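Local coordinates for DNA mimic protein DMP12 (PDB 3W1O) that acts as a DNA mimic that binds the histone-like protein HU and partially prevents HU from binding DNA, more probably as a regulator than as a competitive inhibitor, at residues S58-N63 and K77-A82; K86-D91 and V104-I109. All blocks are in the same frame, centred on the assembly; numbering follows the deposited sequence.

Interaction 1 of 2, residues S58-N63 and K77-A82; sequences SEITDN and KESILA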
ATOM      1  N   SER A  58       5.071   0.300   9.978  1.00 28.21           N
ATOM      2  CA  SER A  58       4.498  -0.006  11.286  1.00 27.95           C
ATOM      3  C   SER A  58       4.674   1.151  12.278  1.00 28.84           C
ATOM      4  O   SER A  58       3.919   1.263  13.256  1.00 29.91           O
ATOM      5  CB  SER A  58       5.190  -1.238  11.838  1.00 27.59           C
ATOM      6  OG  SER A  58       6.404  -0.817  12.500  1.00 29.44           O
ATOM      7  N   GLU A  59       5.669   2.000  12.048  1.00 29.86           N
ATOM      8  CA  GLU A  59       5.884   3.178  12.911  1.00 29.81           C
ATOM      9  C   GLU A  59       4.694   4.122  12.902  1.00 29.85           C
ATOM     10  O   GLU A  59       4.470   4.803  13.886  1.00 29.57           O
ATOM     11  CB  GLU A  59       7.125   3.943  12.487  1.00 30.64           C
ATOM     12  CG  GLU A  59       8.418   3.248  12.862  1.00 33.69           C
ATOM     13  CD  GLU A  59       9.666   4.062  12.491  1.00 38.14           C
ATOM     14  OE1 GLU A  59       9.603   5.316  12.351  1.00 41.60           O
ATOM     15  OE2 GLU A  59      10.723   3.422  12.346  1.00 41.51           O
ATOM     16  N   ILE A  60       3.942   4.161  11.792  1.00 27.43           N
ATOM     17  CA  ILE A  60       2.736   4.937  11.686  1.00 27.74           C
ATOM     18  C   ILE A  60       1.501   4.100  11.990  1.00 27.54           C
ATOM     19  O   ILE A  60       0.619   4.551  12.686  1.00 28.83           O
ATOM     20  CB  ILE A  60       2.553   5.582  10.227  1.00 26.96           C
ATOM     21  CG1 ILE A  60       3.746   6.444   9.807  1.00 29.22           C
ATOM     22  CG2 ILE A  60       1.211   6.370  10.122  1.00 27.79           C
ATOM     23  CD1 ILE A  60       4.296   7.473  10.936  1.00 30.42           C
ATOM     24  N   THR A  61       1.406   2.875  11.460  1.00 26.73           N
ATOM     25  CA  THR A  61       0.128   2.159  11.513  1.00 27.34           C
ATOM     26  C   THR A  61       0.015   1.281  12.741  1.00 27.48           C
ATOM     27  O   THR A  61      -1.071   0.837  13.124  1.00 28.47           O
ATOM     28  CB  THR A  61      -0.003   1.230  10.341  1.00 26.25           C
ATOM     29  OG1 THR A  61       1.098   0.306  10.391  1.00 25.29           O
ATOM     30  CG2 THR A  61       0.037   1.992   9.046  1.00 27.65           C
ATOM     31  N   ASP A  62       1.154   0.987  13.322  1.00 27.34           N
ATOM     32  CA  ASP A  62       1.274   0.044  14.437  1.00 29.25           C
ATOM     33  C   ASP A  62       0.844  -1.351  14.097  1.00 28.33           C
ATOM     34  O   ASP A  62       0.464  -2.121  14.974  1.00 29.70           O
ATOM     35  CB  ASP A  62       0.548   0.533  15.686  1.00 31.01           C
ATOM     36  CG  ASP A  62       1.515   1.022  16.678  1.00 38.84           C
ATOM     37  OD1 ASP A  62       1.765   2.262  16.672  1.00 44.02           O
ATOM     38  OD2 ASP A  62       2.107   0.135  17.368  1.00 45.42           O
ATOM     39  N   ASN A  63       0.877  -1.664  12.815  1.00 27.76           N
ATOM     40  CA  ASN A  63       0.563  -2.994  12.343  1.00 26.05           C
ATOM     41  C   ASN A  63       1.770  -3.479  11.557  1.00 26.19           C
ATOM     42  O   ASN A  63       2.648  -2.675  11.252  1.00 25.75           O
ATOM     43  CB  ASN A  63      -0.664  -2.900  11.438  1.00 27.52           C
ATOM     44  CG  ASN A  63      -1.959  -2.861  12.229  1.00 33.22           C
ATOM     45  OD1 ASN A  63      -2.315  -3.851  12.875  1.00 41.12           O
ATOM     46  ND2 ASN A  63      -2.695  -1.739  12.147  1.00 36.62           N
ATOM     47  N   LYS A  77      -6.240   9.506   5.293  1.00 26.95           N
ATOM     48  CA  LYS A  77      -5.355  10.588   4.811  1.00 27.30           C
ATOM     49  C   LYS A  77      -4.209  10.928   5.774  1.00 26.88           C
ATOM     50  O   LYS A  77      -3.071  11.035   5.365  1.00 24.56           O
ATOM     51  CB  LYS A  77      -6.146  11.860   4.480  1.00 27.58           C
ATOM     52  CG  LYS A  77      -5.278  12.972   3.926  1.00 29.39           C
ATOM     53  CD  LYS A  77      -6.050  14.258   3.759  1.00 30.72           C
ATOM     54  CE  LYS A  77      -5.237  15.246   2.941  1.00 36.24           C
ATOM     55  NZ  LYS A  77      -6.073  16.389   2.406  1.00 39.60           N
ATOM     56  N   GLU A  78      -4.513  11.120   7.056  1.00 26.73           N
ATOM     57  CA  GLU A  78      -3.456  11.430   8.025  1.00 27.45           C
ATOM     58  C   GLU A  78      -2.319  10.408   7.976  1.00 26.96           C
ATOM     59  O   GLU A  78      -1.145  10.765   7.917  1.00 25.60           O
ATOM     60  CB  GLU A  78      -3.997  11.451   9.465  1.00 28.30           C
ATOM     61  CG  GLU A  78      -2.994  12.047  10.458  1.00 32.82           C
ATOM     62  CD  GLU A  78      -3.471  12.008  11.921  1.00 40.42           C
ATOM     63  OE1 GLU A  78      -4.680  11.781  12.163  1.00 41.08           O
ATOM     64  OE2 GLU A  78      -2.629  12.204  12.826  1.00 41.42           O
ATOM     65  N   SER A  79      -2.693   9.128   8.034  1.00 25.58           N
ATOM     66  CA  SER A  79      -1.707   8.067   8.030  1.00 25.66           C
ATOM     67  C   SER A  79      -1.036   7.931   6.645  1.00 23.78           C
ATOM     68  O   SER A  79       0.167   7.621   6.577  1.00 24.53           O
ATOM     69  CB  SER A  79      -2.367   6.750   8.431  1.00 25.65           C
ATOM     70  OG  SER A  79      -2.745   6.786   9.815  1.00 27.42           O
ATOM     71  N   ILE A  80      -1.798   8.153   5.586  1.00 22.17           N
ATOM     72  CA  ILE A  80      -1.242   8.119   4.203  1.00 23.14           C
ATOM     73  C   ILE A  80      -0.069   9.100   4.082  1.00 24.05           C
ATOM     74  O   ILE A  80       1.015   8.751   3.588  1.00 23.47           O
ATOM     75  CB  ILE A  80      -2.305   8.387   3.112  1.00 23.42           C
ATOM     76  CG1 ILE A  80      -3.296   7.214   3.022  1.00 20.96           C
ATOM     77  CG2 ILE A  80      -1.672   8.568   1.695  1.00 22.33           C
ATOM     78  CD1 ILE A  80      -4.592   7.559   2.267  1.00 22.38           C
ATOM     79  N   LEU A  81      -0.295  10.329   4.549  1.00 24.35           N
ATOM     80  CA  LEU A  81       0.733  11.350   4.486  1.00 25.90           C
ATOM     81  C   LEU A  81       1.902  10.982   5.357  1.00 25.28           C
ATOM     82  O   LEU A  81       3.031  11.170   4.958  1.00 26.13           O
ATOM     83  CB  LEU A  81       0.177  12.712   4.927  1.00 26.28           C
ATOM     84  CG  LEU A  81      -0.727  13.343   3.885  1.00 27.70           C
ATOM     85  CD1 LEU A  81      -1.580  14.462   4.501  1.00 31.75           C
ATOM     86  CD2 LEU A  81       0.116  13.850   2.708  1.00 28.90           C
ATOM     87  N   ALA A  82       1.633  10.487   6.564  1.00 24.82           N
ATOM     88  CA  ALA A  82       2.700  10.102   7.506  1.00 24.59           C
ATOM     89  C   ALA A  82       3.560   8.940   6.943  1.00 24.29           C
ATOM     90  O   ALA A  82       4.775   8.954   7.075  1.00 24.23           O
ATOM     91  CB  ALA A  82       2.110   9.699   8.835  1.00 24.35           C
TER
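Ser79 OG is hydrogen-bonded to Asp76 OD1, just ahead of helix 77-88, and lies 4.0 Å from Ile60 CG2 across the contact. No hydrogen bond crosses between 58-63 and 77-82; the contact is van der Waals packing of Ile60 on Ser79 and Ala82. Ile60 is the one residue of 58-63 that reaches across, and its CA lies 6.6 Å from Ser79 CA, the shortest such separation. Its CG2 stands anti to the backbone N (chi1 -56° for CG1), which carries this methyl over the turn of 77-82. There Ile60 CG2 touches Ala82 CB at 3.7 Å and Ser79 O at 3.9 Å. The second torsion, chi2 -46°, folds the chain back and brings Ile60 CD1 to 3.8 Å from Ala82 CB. CG1 is equally near, so CG1, CG2 and CD1 of Ile60 all lie against one alanine methyl.

Behind Ile60 the helix is ending. Asp62 N still bonds Ser58 O at 2.8 Å, but Asp62 has positive phi and leaves the helical conformation. Thr61 OG1 takes the backbone hydrogen of Asn63 N at 3.1 Å and 161°, an ST turn that ties the exit to the last helical turn; a weak bond to Val57 O is its second. The patch is small, 151 Å² in all, and lies at the surface. It joins the C-terminal end of helix 53-61 to the N-terminal half of helix 77-88, where Ile60 also touches Val83 and Lys86. Strand 72-75 lies between the two helices in the chain; the CB of Ile80 points away from the contact, and its side chain touches Leu105 and Ile109 of helix 96-111.

Interaction 2 of 2, residues K86-D91 and V104-I109; sequences KLQNSD and VLEYAI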
ATOM      1  N   LYS A  86       7.605   8.944   5.711  1.00 29.81           N
ATOM      2  CA  LYS A  86       8.558   7.919   6.198  1.00 30.02           C
ATOM      3  C   LYS A  86       9.283   7.298   4.990  1.00 28.33           C
ATOM      4  O   LYS A  86      10.512   7.120   4.976  1.00 27.34           O
ATOM      5  CB  LYS A  86       7.866   6.788   6.963  1.00 29.72           C
ATOM      6  CG  LYS A  86       7.321   7.089   8.340  1.00 34.20           C
ATOM      7  CD  LYS A  86       8.399   7.003   9.395  1.00 39.98           C
ATOM      8  CE  LYS A  86       7.936   7.690  10.672  1.00 42.17           C
ATOM      9  NZ  LYS A  86       9.030   7.575  11.685  1.00 47.48           N
ATOM     10  N   LEU A  87       8.506   6.949   3.976  1.00 26.09           N
ATOM     11  CA  LEU A  87       9.133   6.296   2.819  1.00 25.34           C
ATOM     12  C   LEU A  87      10.025   7.228   1.997  1.00 26.42           C
ATOM     13  O   LEU A  87      11.075   6.806   1.518  1.00 26.92           O
ATOM     14  CB  LEU A  87       8.082   5.658   1.921  1.00 24.10           C
ATOM     15  CG  LEU A  87       7.203   4.578   2.553  1.00 24.48           C
ATOM     16  CD1 LEU A  87       6.280   3.941   1.521  1.00 24.83           C
ATOM     17  CD2 LEU A  87       8.036   3.522   3.153  1.00 27.02           C
ATOM     18  N   GLN A  88       9.558   8.453   1.773  1.00 26.74           N
ATOM     19  CA  GLN A  88      10.317   9.454   0.996  1.00 28.56           C
ATOM     20  C   GLN A  88      11.648   9.785   1.664  1.00 29.61           C
ATOM     21  O   GLN A  88      12.618  10.076   0.988  1.00 29.30           O
ATOM     22  CB  GLN A  88       9.491  10.731   0.827  1.00 27.73           C
ATOM     23  CG  GLN A  88       8.490  10.591  -0.289  1.00 28.49           C
ATOM     24  CD  GLN A  88       7.538  11.752  -0.361  1.00 34.10           C
ATOM     25  OE1 GLN A  88       7.320  12.457   0.633  1.00 35.43           O
ATOM     26  NE2 GLN A  88       6.958  11.959  -1.521  1.00 33.26           N
ATOM     27  N   ASN A  89      11.680   9.701   2.995  1.00 30.67           N
ATOM     28  CA  ASN A  89      12.894   9.986   3.759  1.00 32.38           C
ATOM     29  C   ASN A  89      13.760   8.780   4.065  1.00 31.74           C
ATOM     30  O   ASN A  89      14.794   8.938   4.720  1.00 32.21           O
ATOM     31  CB  ASN A  89      12.564  10.758   5.068  1.00 32.89           C
ATOM     32  CG  ASN A  89      12.020  12.146   4.797  1.00 37.90           C
ATOM     33  OD1 ASN A  89      11.114  12.607   5.486  1.00 43.20           O
ATOM     34  ND2 ASN A  89      12.557  12.816   3.785  1.00 42.18           N
ATOM     35  N   SER A  90      13.383   7.605   3.549  1.00 29.51           N
ATOM     36  CA  SER A  90      14.029   6.345   3.893  1.00 28.68           C
ATOM     37  C   SER A  90      15.261   6.072   3.057  1.00 29.26           C
ATOM     38  O   SER A  90      15.506   6.757   2.066  1.00 29.60           O
ATOM     39  CB  SER A  90      13.070   5.169   3.720  1.00 28.05           C
ATOM     40  OG  SER A  90      12.792   4.934   2.347  1.00 25.86           O
ATOM     41  N   ASP A  91      15.992   5.024   3.437  1.00 30.22           N
ATOM     42  CA  ASP A  91      17.214   4.605   2.740  1.00 32.58           C
ATOM     43  C   ASP A  91      16.937   3.865   1.428  1.00 31.49           C
ATOM     44  O   ASP A  91      17.841   3.661   0.645  1.00 32.46           O
ATOM     45  CB  ASP A  91      18.086   3.735   3.670  1.00 34.32           C
ATOM     46  CG  ASP A  91      18.738   4.566   4.779  1.00 39.83           C
ATOM     47  OD1 ASP A  91      18.911   5.787   4.541  1.00 45.68           O
ATOM     48  OD2 ASP A  91      19.049   4.022   5.872  1.00 45.37           O
ATOM     49  N   VAL A 104       1.000   5.222  -5.039  1.00 20.16           N
ATOM     50  CA  VAL A 104      -0.380   4.953  -4.583  1.00 19.82           C
ATOM     51  C   VAL A 104      -0.787   5.942  -3.524  1.00 19.19           C
ATOM     52  O   VAL A 104      -1.878   6.492  -3.571  1.00 20.23           O
ATOM     53  CB  VAL A 104      -0.505   3.547  -3.991  1.00 19.35           C
ATOM     54  CG1 VAL A 104      -1.978   3.355  -3.396  1.00 18.62           C
ATOM     55  CG2 VAL A 104      -0.238   2.553  -5.149  1.00 20.50           C
ATOM     56  N   LEU A 105       0.104   6.195  -2.595  1.00 19.47           N
ATOM     57  CA  LEU A 105      -0.178   7.162  -1.526  1.00 20.52           C
ATOM     58  C   LEU A 105      -0.453   8.571  -2.101  1.00 21.14           C
ATOM     59  O   LEU A 105      -1.460   9.214  -1.781  1.00 21.57           O
ATOM     60  CB  LEU A 105       0.964   7.178  -0.497  1.00 18.91           C
ATOM     61  CG  LEU A 105       1.286   5.814   0.162  1.00 20.93           C
ATOM     62  CD1 LEU A 105       2.445   5.979   1.138  1.00 22.68           C
ATOM     63  CD2 LEU A 105       0.043   5.190   0.847  1.00 22.20           C
ATOM     64  N   GLU A 106       0.410   9.033  -2.987  1.00 21.52           N
ATOM     65  CA  GLU A 106       0.184  10.343  -3.637  1.00 22.04           C
ATOM     66  C   GLU A 106      -1.133  10.407  -4.379  1.00 22.17           C
ATOM     67  O   GLU A 106      -1.866  11.424  -4.299  1.00 22.52           O
ATOM     68  CB  GLU A 106       1.356  10.671  -4.591  1.00 22.83           C
ATOM     69  CG  GLU A 106       2.628  10.910  -3.829  1.00 23.40           C
ATOM     70  CD  GLU A 106       3.816  11.259  -4.695  1.00 29.46           C
ATOM     71  OE1 GLU A 106       3.717  11.088  -5.919  1.00 28.76           O
ATOM     72  OE2 GLU A 106       4.857  11.688  -4.134  1.00 32.05           O
ATOM     73  N   TYR A 107      -1.465   9.337  -5.100  1.00 19.98           N
ATOM     74  CA  TYR A 107      -2.664   9.325  -5.880  1.00 20.68           C
ATOM     75  C   TYR A 107      -3.866   9.429  -4.922  1.00 20.34           C
ATOM     76  O   TYR A 107      -4.892  10.072  -5.236  1.00 21.52           O
ATOM     77  CB  TYR A 107      -2.770   8.019  -6.656  1.00 19.39           C
ATOM     78  CG  TYR A 107      -3.888   7.949  -7.656  1.00 20.32           C
ATOM     79  CD1 TYR A 107      -3.661   8.117  -9.015  1.00 22.05           C
ATOM     80  CD2 TYR A 107      -5.201   7.670  -7.243  1.00 22.20           C
ATOM     81  CE1 TYR A 107      -4.704   8.018  -9.970  1.00 22.62           C
ATOM     82  CE2 TYR A 107      -6.237   7.621  -8.181  1.00 21.93           C
ATOM     83  CZ  TYR A 107      -5.992   7.761  -9.512  1.00 22.88           C
ATOM     84  OH  TYR A 107      -7.038   7.681 -10.387  1.00 25.13           O
ATOM     85  N   ALA A 108      -3.780   8.727  -3.813  1.00 21.81           N
ATOM     86  CA  ALA A 108      -4.916   8.652  -2.874  1.00 21.88           C
ATOM     87  C   ALA A 108      -5.083  10.011  -2.235  1.00 23.46           C
ATOM     88  O   ALA A 108      -6.201  10.425  -1.974  1.00 24.53           O
ATOM     89  CB  ALA A 108      -4.657   7.611  -1.792  1.00 21.54           C
ATOM     90  N   ILE A 109      -3.963  10.661  -1.941  1.00 23.82           N
ATOM     91  CA  ILE A 109      -4.033  12.046  -1.428  1.00 24.95           C
ATOM     92  C   ILE A 109      -4.696  12.920  -2.454  1.00 25.34           C
ATOM     93  O   ILE A 109      -5.678  13.616  -2.143  1.00 24.52           O
ATOM     94  CB  ILE A 109      -2.682  12.631  -1.039  1.00 24.30           C
ATOM     95  CG1 ILE A 109      -2.101  11.929   0.182  1.00 24.34           C
ATOM     96  CG2 ILE A 109      -2.807  14.136  -0.732  1.00 26.27           C
ATOM     97  CD1 ILE A 109      -3.063  11.884   1.362  1.00 31.24           C
TER
HETATM   98  O   HOH W   1       4.630  13.670  -2.302  1.00 42.22           O
HETATM   99  O   HOH W   2       7.334  11.329  -4.555  1.00 47.36           O
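Two consecutive helices, 77-88 and 96-111, joined by a short connection, meet here through one apolar and one polar pair. The apolar pair is buried: Leu87 CD1 and Leu105 CD1 come within 4.4 Å, a loose methyl-to-methyl approach. Nearer the surface, Gln88 and Glu106 both extend beyond CG, and the planes of their amide and carboxylate stand 70° apart. Gln88 NE2 lies 3.4 Å from Glu106 OE2, but the angle is too poor for a hydrogen bond. Two waters make the connection instead. Each accepts from Gln88 NE2 and donates to Glu106 OE2; for the first water the distances are 3.0 Å to Gln88 NE2 and 2.7 Å to Glu106 OE2, while the second water sits so close to Glu106 OE2 that its exact distance is doubtful.

Helix 77-88 stops beside this pair. Leu87 O accepts from Ser90 OG at 2.7 Å and from Ser90 N, both on one face of the carbonyl plane, two bonds that grip this carbonyl where the chain leaves the helix. Leu87 also packs on Val98, Ile101 and Ile102 of helix 96-111 and on Leu53 of helix 53-61, placing the contact where these three helices meet.

How the interactions relate
Helix 77-88 is common to both contacts: interaction 1 uses its first half against helix 53-61, interaction 2 its last turn against helix 96-111. Their centres lie 11 Å apart. Interaction 1 is a surface patch of van der Waals contacts with no hydrogen bond between the segments. Interaction 2 is partly buried, pairing leucines inside with a water-mediated amide-carboxylate link nearer the surface. The two are directly joined: Glu59 OE1 and Lys86 NZ form a salt bridge whose modelled length is doubtfully short, and Ile80 CG2 packs 3.5 Å from Leu105 O, connecting the three helices into one cluster.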